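Local coordinates for protein salicylaldehyde dehydrogenase NahF (Pseudomonas putida, PDB 4JZ6) that probably catalyses the NAD-dependent oxidation of salicylaldehyde to salicylate, a step of naphthalene degradation, at residues A[392-397]-A[419-424]; A[80-85]-A[127-132]; A[30-35]-A[55-60]. One frame throughout, in Å; residues are numbered along the deposited sequence.

Interaction 1 (A[392-397]-A[419-424]); sequences IYDEET and DSVYGL
Asp394 lies just before, and Glu396 within, the Glu-Glu-Thr-Phe-Gly-Pro run of the aldehyde dehydrogenase family, in the loop before strand 401-407. They meet loop residues Ser420, Val421 and Tyr422, which come just before strand 425-429. Both strands belong to one mixed sheet. The Glu396 side chain is about 7 Å from a bound salicylaldehyde.

Asp394 does most of the holding. Its CG lies anti to the backbone N (chi1 -163°), and the carboxylate reaches across to the other loop. The hydroxyl of Ser420 donates to it, OG to OD1, at 2.7 Å. The backbone N of Val421 donates to OD2 of Asp394, also at 2.7 Å. Each oxygen uses its syn lone pair, so the two donors fix the rotation of the carboxylate. Ser420 OG works twice: it also accepts from Tyr422 N at 3.0 Å and so closes an ST turn.

At one end, Tyr393 OH donates to Asp419 OD1 over 3.3 Å. The ring and the carboxylate are nearly perpendicular (86°), and the hydroxyl comes from above the carboxylate plane. Arg306, which lies outside both segments, joins the two residues again. Its guanidinium pairs with Asp419 OD2 in a salt bridge and makes a cation-pi contact with the Tyr393 ring.

At the other end, the Tyr422 ring turns an edge to Asp394, with CE2 of Tyr422 3.5 Å from Asp394 O. CG1 of neighbouring Val421 lies over one face of this ring, offset toward the rim. Glu396 is held mainly elsewhere, by OE1 on Gly270 N. Its OE2 accepts from a water at 3.1 Å, and that water makes a weak 3.5 Å contact with Tyr422 OH.

Interaction 2 (A[80-85]-A[127-132]); sequences ERRRLL and EAASLA
The backbones of helix 78-94 and helix 111-130 come very close where Arg82 meets Ala129, with their CA atoms 4.3 Å apart. The small side chains of Ala129 and Ala132 probably permit this closeness.

Leu85 CB packs on Ala129 CB at 3.6 Å. The stem of Arg82 passes Ala132, with Arg82 CB 3.9 Å from Ala132 CB, while the end of the arginine makes polar bonds.

CG of Arg82 lies anti to the backbone N, and the chain then bends at chi3 (-70°). The bend brings the guanidinium alongside two successive carbonyls. NE of Arg82 donates to Ala129 O at 3.0 Å, and this oxygen lies close to the guanidinium plane. NH2 of Arg82 donates to Ser130 O at 2.9 Å, a less straight bond (142° at the hydrogen) with the oxygen tilted from that plane. Both donors stand above the carbonyl planes they reach. Ala129 O has a second donor, Ala132 N, which approaches from the opposite face of its carbonyl. NH2 of Arg82 also bonds Thr133 OG1, just after the segment. The positive group thus joins residues late in helix 111-130 and just beyond. It would probably suit the partial negative charge of carbonyls at such a place.

Arg81 passes near Ala132 but directs its end elsewhere, with NH2 bonded to Val76 O.

Other helices flank the pair. Leu85 and Ala132 both touch Val181 of helix 170-181, and Ala128 touches Ala177 and Tyr178 there. That helix connects the parallel strands 159-162 and 186-189 of the six-stranded sheet. Trp73 of helix 56-73 packs against Arg81 and Leu84.

Interaction 3 (A[30-35]-A[55-60]); sequences DSSDQQ and TVTDAI
Asp58, Thr55 and Ser32 form the tight part of this contact. The backbone N of Ser32 donates to Asp58 OD2 at 2.8 Å, almost straight (174°), on the syn lone pair. Thr55 N donates to the same oxygen at 2.9 Å, on its anti lone pair. CG of Asp58 stands beside its own backbone N (chi1 -67°), which turns the carboxylate back over the helix start. Thr55 OG1 in turn accepts from Asp58 N at 3.2 Å. The hydroxyls Ser32 OG and Thr55 OG1 make a very short pair at 2.4 Å, doubtful in detail. Thr55 and Asp58 thus make a capping box at the N-terminus of helix 56-73. The partner is the type I turn from Ser31 to Gln34, between strands 27-29 and 36-40 of the four-stranded sheet. With an alanine at Asp58, the amides of Ser32 and Thr55 would probably lose their common acceptor, and the turn would be freer to shift from the helix start.

The solvent side is looser. Ser32 is exposed, and its OG lies 3.8 Å from CB of exposed Thr57. Asp33 slides past Thr55 in the opposite direction and meets it only through Thr55 CG2, 3.4 Å from Asp33 OD2. That oxygen has its charged partner outside, in a salt bridge to Arg224.

All three interactions are partly buried, but interaction 3 lies farthest from the centre of the chain and interaction 1 nearest. None touches another. Interaction 1 joins two loops of the seven-stranded sheet near a bound salicylaldehyde, through a carboxylate, a hydroxyl and backbone N. Interaction 2 is helix against helix, on the other side of the chain's centre from interaction 1. There alanines probably allow close approach and an arginine donates to backbone carbonyls. Interaction 3 ties a turn of the four-stranded sheet to a helix start, again through an aspartate. Interactions 2 and 3 involve consecutive helices, 78-94 and 56-73. Aspartate accepts in interactions 1 and 3, whereas backbone carbonyls accept in interaction 2.

Interaction 1 (A[392-397]-A[419-424])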
loop_
_atom_site.group_PDB
_atom_site.type_symbol
_atom_site.label_atom_id
_atom_site.label_comp_id
_atom_site.label_asym_id
_atom_site.label_seq_id
_atom_site.Cartn_x
_atom_site.Cartn_y
_atom_site.Cartn_z
ATOM N N ILE A 392 5.862 27.803 -10.815
ATOM C CA ILE A 392 4.798 27.951 -9.821
ATOM C C ILE A 392 3.450 27.393 -10.298
ATOM O O ILE A 392 2.532 27.198 -9.498
ATOM C CB ILE A 392 4.649 29.423 -9.352
ATOM C CG1 ILE A 392 4.026 29.483 -7.953
ATOM C CG2 ILE A 392 3.845 30.232 -10.352
ATOM C CD1 ILE A 392 4.080 30.853 -7.316
ATOM N N TYR A 393 3.344 27.120 -11.596
ATOM C CA TYR A 393 2.165 26.470 -12.167
ATOM C C TYR A 393 1.807 25.159 -11.454
ATOM O O TYR A 393 0.637 24.882 -11.205
ATOM C CB TYR A 393 2.395 26.223 -13.658
ATOM C CG TYR A 393 1.259 25.582 -14.427
ATOM C CD1 TYR A 393 1.271 24.222 -14.720
ATOM C CD2 TYR A 393 0.201 26.346 -14.904
ATOM C CE1 TYR A 393 0.251 23.636 -15.448
ATOM C CE2 TYR A 393 -0.825 25.770 -15.635
ATOM C CZ TYR A 393 -0.798 24.417 -15.904
ATOM O OH TYR A 393 -1.824 23.842 -16.632
ATOM N N ASP A 394 2.806 24.356 -11.108
ATOM C CA ASP A 394 2.510 23.087 -10.456
ATOM C C ASP A 394 3.400 22.786 -9.251
ATOM O O ASP A 394 3.131 21.852 -8.498
ATOM C CB ASP A 394 2.562 21.934 -11.463
ATOM C CG ASP A 394 1.878 20.680 -10.948
ATOM O OD1 ASP A 394 0.873 20.817 -10.213
ATOM O OD2 ASP A 394 2.343 19.561 -11.271
ATOM N N GLU A 395 4.458 23.563 -9.063
ATOM C CA GLU A 395 5.304 23.382 -7.887
ATOM C C GLU A 395 4.600 23.883 -6.625
ATOM O O GLU A 395 4.079 24.998 -6.595
ATOM C CB GLU A 395 6.638 24.104 -8.066
ATOM C CG GLU A 395 7.840 23.182 -8.083
ATOM C CD GLU A 395 9.014 23.775 -8.838
ATOM O OE1 GLU A 395 9.943 24.287 -8.178
ATOM O OE2 GLU A 395 9.005 23.725 -10.089
ATOM N N GLU A 396 4.583 23.053 -5.589
ATOM C CA GLU A 396 3.960 23.432 -4.326
ATOM C C GLU A 396 4.719 24.581 -3.675
ATOM O O GLU A 396 5.947 24.569 -3.619
ATOM C CB GLU A 396 3.898 22.234 -3.373
ATOM C CG GLU A 396 3.076 22.483 -2.124
ATOM C CD GLU A 396 2.949 21.252 -1.248
ATOM O OE1 GLU A 396 1.892 21.090 -0.602
ATOM O OE2 GLU A 396 3.908 20.447 -1.202
ATOM N N THR A 397 3.983 25.573 -3.188
ATOM C CA THR A 397 4.584 26.727 -2.536
ATOM C C THR A 397 3.970 26.910 -1.153
ATOM O O THR A 397 2.839 27.365 -1.023
ATOM C CB THR A 397 4.358 28.010 -3.357
ATOM O OG1 THR A 397 2.972 28.374 -3.314
ATOM C CG2 THR A 397 4.780 27.803 -4.810
ATOM N N ASP A 419 -3.616 17.850 -14.916
ATOM C CA ASP A 419 -2.225 17.899 -15.361
ATOM C C ASP A 419 -1.236 18.172 -14.216
ATOM O O ASP A 419 -0.022 18.185 -14.416
ATOM C CB ASP A 419 -2.047 18.859 -16.546
ATOM C CG ASP A 419 -1.505 20.226 -16.141
ATOM O OD1 ASP A 419 -0.720 20.797 -16.935
ATOM O OD2 ASP A 419 -1.864 20.741 -15.056
ATOM N N SER A 420 -1.763 18.394 -13.018
ATOM C CA SER A 420 -0.917 18.515 -11.839
ATOM C C SER A 420 -0.246 17.185 -11.536
ATOM O O SER A 420 -0.793 16.119 -11.810
ATOM C CB SER A 420 -1.733 18.954 -10.623
ATOM O OG SER A 420 -0.926 18.999 -9.459
ATOM N N VAL A 421 0.941 17.258 -10.954
ATOM C CA VAL A 421 1.663 16.066 -10.543
ATOM C C VAL A 421 1.131 15.580 -9.194
ATOM O O VAL A 421 1.450 14.478 -8.747
ATOM C CB VAL A 421 3.187 16.344 -10.469
ATOM C CG1 VAL A 421 3.575 16.936 -9.115
ATOM C CG2 VAL A 421 3.965 15.086 -10.769
ATOM N N TYR A 422 0.310 16.413 -8.555
ATOM C CA TYR A 422 -0.310 16.077 -7.273
ATOM C C TYR A 422 -1.802 15.807 -7.440
ATOM O O TYR A 422 -2.373 16.035 -8.509
ATOM C CB TYR A 422 -0.145 17.221 -6.272
ATOM C CG TYR A 422 1.278 17.627 -5.993
ATOM C CD1 TYR A 422 2.091 16.853 -5.176
ATOM C CD2 TYR A 422 1.805 18.799 -6.524
ATOM C CE1 TYR A 422 3.397 17.229 -4.902
ATOM C CE2 TYR A 422 3.111 19.182 -6.258
ATOM C CZ TYR A 422 3.902 18.394 -5.446
ATOM O OH TYR A 422 5.199 18.767 -5.172
ATOM N N GLY A 423 -2.429 15.349 -6.362
ATOM C CA GLY A 423 -3.851 15.067 -6.363
ATOM C C GLY A 423 -4.388 14.867 -4.959
ATOM O O GLY A 423 -4.919 13.807 -4.640
ATOM N N LEU A 424 -4.258 15.892 -4.121
ATOM C CA LEU A 424 -4.705 15.807 -2.731
ATOM C C LEU A 424 -6.161 16.233 -2.577
ATOM O O LEU A 424 -7.058 15.399 -2.430
ATOM C CB LEU A 424 -3.806 16.650 -1.813
ATOM C CG LEU A 424 -4.181 16.686 -0.325
ATOM C CD1 LEU A 424 -4.398 15.279 0.229
ATOM C CD2 LEU A 424 -3.130 17.426 0.499
HETATM O O HOH W 1 5.923 18.229 -1.839
#

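Interaction 2 (A[80-85]-A[127-132])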
loop_
_atom_site.group_PDB
_atom_site.type_symbol
_atom_site.label_atom_id
_atom_site.label_comp_id
_atom_site.label_asym_id
_atom_site.label_seq_id
_atom_site.Cartn_x
_atom_site.Cartn_y
_atom_site.Cartn_z
ATOM N N GLU A 80 -11.503 -1.489 26.651
ATOM C CA GLU A 80 -10.428 -0.739 27.282
ATOM C C GLU A 80 -9.757 0.231 26.310
ATOM O O GLU A 80 -9.428 1.357 26.682
ATOM C CB GLU A 80 -9.407 -1.698 27.899
ATOM C CG GLU A 80 -8.268 -1.023 28.638
ATOM C CD GLU A 80 -8.721 -0.275 29.876
ATOM O OE1 GLU A 80 -9.922 -0.340 30.229
ATOM O OE2 GLU A 80 -7.871 0.392 30.506
ATOM N N ARG A 81 -9.560 -0.203 25.067
ATOM C CA ARG A 81 -8.984 0.668 24.045
ATOM C C ARG A 81 -9.858 1.900 23.815
ATOM O O ARG A 81 -9.364 3.029 23.775
ATOM C CB ARG A 81 -8.751 -0.095 22.736
ATOM C CG ARG A 81 -7.325 -0.628 22.592
ATOM C CD ARG A 81 -7.104 -1.412 21.310
ATOM N NE ARG A 81 -7.620 -2.774 21.400
ATOM C CZ ARG A 81 -8.609 -3.258 20.650
ATOM N NH1 ARG A 81 -9.196 -2.493 19.736
ATOM N NH2 ARG A 81 -9.009 -4.516 20.809
ATOM N N ARG A 82 -11.160 1.679 23.685
ATOM C CA ARG A 82 -12.097 2.774 23.494
ATOM C C ARG A 82 -12.073 3.744 24.681
ATOM O O ARG A 82 -12.042 4.964 24.496
ATOM C CB ARG A 82 -13.509 2.235 23.262
ATOM C CG ARG A 82 -14.592 3.302 23.195
ATOM C CD ARG A 82 -15.939 2.684 22.876
ATOM N NE ARG A 82 -15.983 2.188 21.504
ATOM C CZ ARG A 82 -16.789 1.221 21.072
ATOM N NH1 ARG A 82 -17.630 0.619 21.901
ATOM N NH2 ARG A 82 -16.749 0.855 19.801
ATOM N N ARG A 83 -12.079 3.197 25.894
ATOM C CA ARG A 83 -12.097 4.017 27.103
ATOM C C ARG A 83 -10.862 4.912 27.150
ATOM O O ARG A 83 -10.953 6.116 27.396
ATOM C CB ARG A 83 -12.129 3.130 28.348
ATOM C CG ARG A 83 -12.770 3.789 29.556
ATOM C CD ARG A 83 -12.163 3.296 30.862
ATOM N NE ARG A 83 -10.875 3.937 31.123
ATOM C CZ ARG A 83 -9.753 3.277 31.388
ATOM N NH1 ARG A 83 -9.766 1.956 31.442
ATOM N NH2 ARG A 83 -8.621 3.936 31.611
ATOM N N LEU A 84 -9.709 4.301 26.900
ATOM C CA LEU A 84 -8.429 4.993 26.927
ATOM C C LEU A 84 -8.352 6.113 25.898
ATOM O O LEU A 84 -7.954 7.232 26.220
ATOM C CB LEU A 84 -7.291 3.990 26.721
ATOM C CG LEU A 84 -6.996 3.107 27.936
ATOM C CD1 LEU A 84 -6.205 1.874 27.543
ATOM C CD2 LEU A 84 -6.247 3.919 28.967
ATOM N N LEU A 85 -8.739 5.815 24.662
ATOM C CA LEU A 85 -8.685 6.807 23.596
ATOM C C LEU A 85 -9.650 7.959 23.852
ATOM O O LEU A 85 -9.314 9.123 23.636
ATOM C CB LEU A 85 -8.976 6.165 22.238
ATOM C CG LEU A 85 -7.790 5.666 21.417
ATOM C CD1 LEU A 85 -6.488 5.792 22.194
ATOM C CD2 LEU A 85 -8.033 4.237 20.973
ATOM N N GLU A 127 -13.100 9.386 17.233
ATOM C CA GLU A 127 -13.453 8.574 16.079
ATOM C C GLU A 127 -12.711 7.255 16.158
ATOM O O GLU A 127 -13.297 6.187 15.955
ATOM C CB GLU A 127 -13.091 9.293 14.781
ATOM C CG GLU A 127 -13.625 8.610 13.533
ATOM C CD GLU A 127 -15.140 8.704 13.424
ATOM O OE1 GLU A 127 -15.740 7.839 12.745
ATOM O OE2 GLU A 127 -15.731 9.643 14.012
ATOM N N ALA A 128 -11.417 7.331 16.458
ATOM C CA ALA A 128 -10.613 6.124 16.612
ATOM C C ALA A 128 -11.201 5.265 17.728
ATOM O O ALA A 128 -11.414 4.063 17.555
ATOM C CB ALA A 128 -9.164 6.477 16.901
ATOM N N ALA A 129 -11.490 5.902 18.861
ATOM C CA ALA A 129 -12.118 5.232 19.997
ATOM C C ALA A 129 -13.402 4.496 19.597
ATOM O O ALA A 129 -13.628 3.355 20.019
ATOM C CB ALA A 129 -12.406 6.227 21.092
ATOM N N SER A 130 -14.230 5.154 18.785
ATOM C CA SER A 130 -15.492 4.581 18.326
ATOM C C SER A 130 -15.259 3.334 17.499
ATOM O O SER A 130 -16.079 2.421 17.502
ATOM C CB SER A 130 -16.258 5.582 17.471
ATOM O OG SER A 130 -16.447 6.798 18.159
ATOM N N LEU A 131 -14.135 3.309 16.786
ATOM C CA LEU A 131 -13.838 2.238 15.841
ATOM C C LEU A 131 -13.435 0.933 16.512
ATOM O O LEU A 131 -13.341 -0.099 15.848
ATOM C CB LEU A 131 -12.740 2.669 14.861
ATOM C CG LEU A 131 -13.142 3.619 13.729
ATOM C CD1 LEU A 131 -12.024 3.732 12.707
ATOM C CD2 LEU A 131 -14.426 3.142 13.068
ATOM N N ALA A 132 -13.204 0.992 17.823
ATOM C CA ALA A 132 -12.680 -0.136 18.596
ATOM C C ALA A 132 -13.398 -1.454 18.325
ATOM O O ALA A 132 -12.759 -2.497 18.148
ATOM C CB ALA A 132 -12.707 0.187 20.083
#

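Interaction 3 (A[30-35]-A[55-60])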
loop_
_atom_site.group_PDB
_atom_site.type_symbol
_atom_site.label_atom_id
_atom_site.label_comp_id
_atom_site.label_asym_id
_atom_site.label_seq_id
_atom_site.Cartn_x
_atom_site.Cartn_y
_atom_site.Cartn_z
ATOM N N ASP A 30 16.432 12.586 28.827
ATOM C CA ASP A 30 17.352 13.263 27.922
ATOM C C ASP A 30 17.801 12.275 26.852
ATOM O O ASP A 30 17.562 11.073 26.976
ATOM C CB ASP A 30 18.572 13.774 28.687
ATOM C CG ASP A 30 18.207 14.735 29.799
ATOM O OD1 ASP A 30 17.325 15.592 29.580
ATOM O OD2 ASP A 30 18.802 14.627 30.891
ATOM N N SER A 31 18.448 12.775 25.803
ATOM C CA SER A 31 18.970 11.899 24.760
ATOM C C SER A 31 20.236 11.216 25.254
ATOM O O SER A 31 20.841 11.654 26.231
ATOM C CB SER A 31 19.262 12.682 23.486
ATOM O OG SER A 31 20.349 13.571 23.681
ATOM N N SER A 32 20.644 10.153 24.570
ATOM C CA SER A 32 21.778 9.344 25.011
ATOM C C SER A 32 23.098 10.117 25.082
ATOM O O SER A 32 24.091 9.614 25.617
ATOM C CB SER A 32 21.937 8.120 24.109
ATOM O OG SER A 32 22.258 8.514 22.788
ATOM N N ASP A 33 23.107 11.335 24.550
ATOM C CA ASP A 33 24.310 12.155 24.561
ATOM C C ASP A 33 24.080 13.489 25.266
ATOM O O ASP A 33 24.882 14.415 25.128
ATOM C CB ASP A 33 24.803 12.387 23.133
ATOM C CG ASP A 33 23.743 13.002 22.248
ATOM O OD1 ASP A 33 22.578 13.082 22.688
ATOM O OD2 ASP A 33 24.071 13.398 21.108
ATOM N N GLN A 34 22.981 13.573 26.015
ATOM C CA GLN A 34 22.588 14.789 26.741
ATOM C C GLN A 34 22.645 16.057 25.888
ATOM O O GLN A 34 22.846 17.157 26.409
ATOM C CB GLN A 34 23.426 14.980 28.014
ATOM C CG GLN A 34 23.350 13.832 29.006
ATOM C CD GLN A 34 24.378 12.758 28.718
ATOM O OE1 GLN A 34 25.480 13.049 28.251
ATOM N NE2 GLN A 34 24.021 11.508 28.986
ATOM N N GLN A 35 22.473 15.898 24.581
ATOM C CA GLN A 35 22.535 17.023 23.659
ATOM C C GLN A 35 21.139 17.574 23.388
ATOM O O GLN A 35 20.149 16.837 23.423
ATOM C CB GLN A 35 23.197 16.598 22.348
ATOM C CG GLN A 35 24.661 16.242 22.479
ATOM C CD GLN A 35 25.563 17.318 21.921
ATOM O OE1 GLN A 35 26.139 18.116 22.670
ATOM N NE2 GLN A 35 25.693 17.352 20.593
ATOM N N THR A 55 19.353 10.523 19.619
ATOM C CA THR A 55 20.359 9.869 18.801
ATOM C C THR A 55 19.747 8.623 18.187
ATOM O O THR A 55 18.614 8.258 18.510
ATOM C CB THR A 55 21.576 9.436 19.623
ATOM O OG1 THR A 55 21.170 8.478 20.608
ATOM C CG2 THR A 55 22.215 10.636 20.299
ATOM N N VAL A 56 20.501 7.978 17.304
ATOM C CA VAL A 56 20.082 6.708 16.729
ATOM C C VAL A 56 19.876 5.697 17.849
ATOM O O VAL A 56 18.912 4.925 17.832
ATOM C CB VAL A 56 21.124 6.183 15.732
ATOM C CG1 VAL A 56 20.843 4.733 15.377
ATOM C CG2 VAL A 56 21.133 7.049 14.488
ATOM N N THR A 57 20.773 5.729 18.833
ATOM C CA THR A 57 20.662 4.866 19.999
ATOM C C THR A 57 19.311 5.036 20.683
ATOM O O THR A 57 18.665 4.049 21.035
ATOM C CB THR A 57 21.784 5.134 21.023
ATOM O OG1 THR A 57 23.064 4.966 20.398
ATOM C CG2 THR A 57 21.669 4.169 22.191
ATOM N N ASP A 58 18.886 6.286 20.863
ATOM C CA ASP A 58 17.585 6.575 21.471
ATOM C C ASP A 58 16.457 5.993 20.630
ATOM O O ASP A 58 15.477 5.468 21.159
ATOM C CB ASP A 58 17.369 8.083 21.651
ATOM C CG ASP A 58 18.311 8.697 22.682
ATOM O OD1 ASP A 58 18.191 8.367 23.885
ATOM O OD2 ASP A 58 19.163 9.526 22.293
ATOM N N ALA A 59 16.609 6.078 19.314
ATOM C CA ALA A 59 15.583 5.596 18.403
ATOM C C ALA A 59 15.412 4.081 18.502
ATOM O O ALA A 59 14.293 3.569 18.458
ATOM C CB ALA A 59 15.908 6.008 16.978
ATOM N N ILE A 60 16.520 3.364 18.633
ATOM C CA ILE A 60 16.449 1.916 18.743
ATOM C C ILE A 60 15.822 1.522 20.082
ATOM O O ILE A 60 15.042 0.565 20.156
ATOM C CB ILE A 60 17.836 1.262 18.577
ATOM C CG1 ILE A 60 18.452 1.665 17.235
ATOM C CG2 ILE A 60 17.731 -0.241 18.672
ATOM C CD1 ILE A 60 17.530 1.446 16.057
#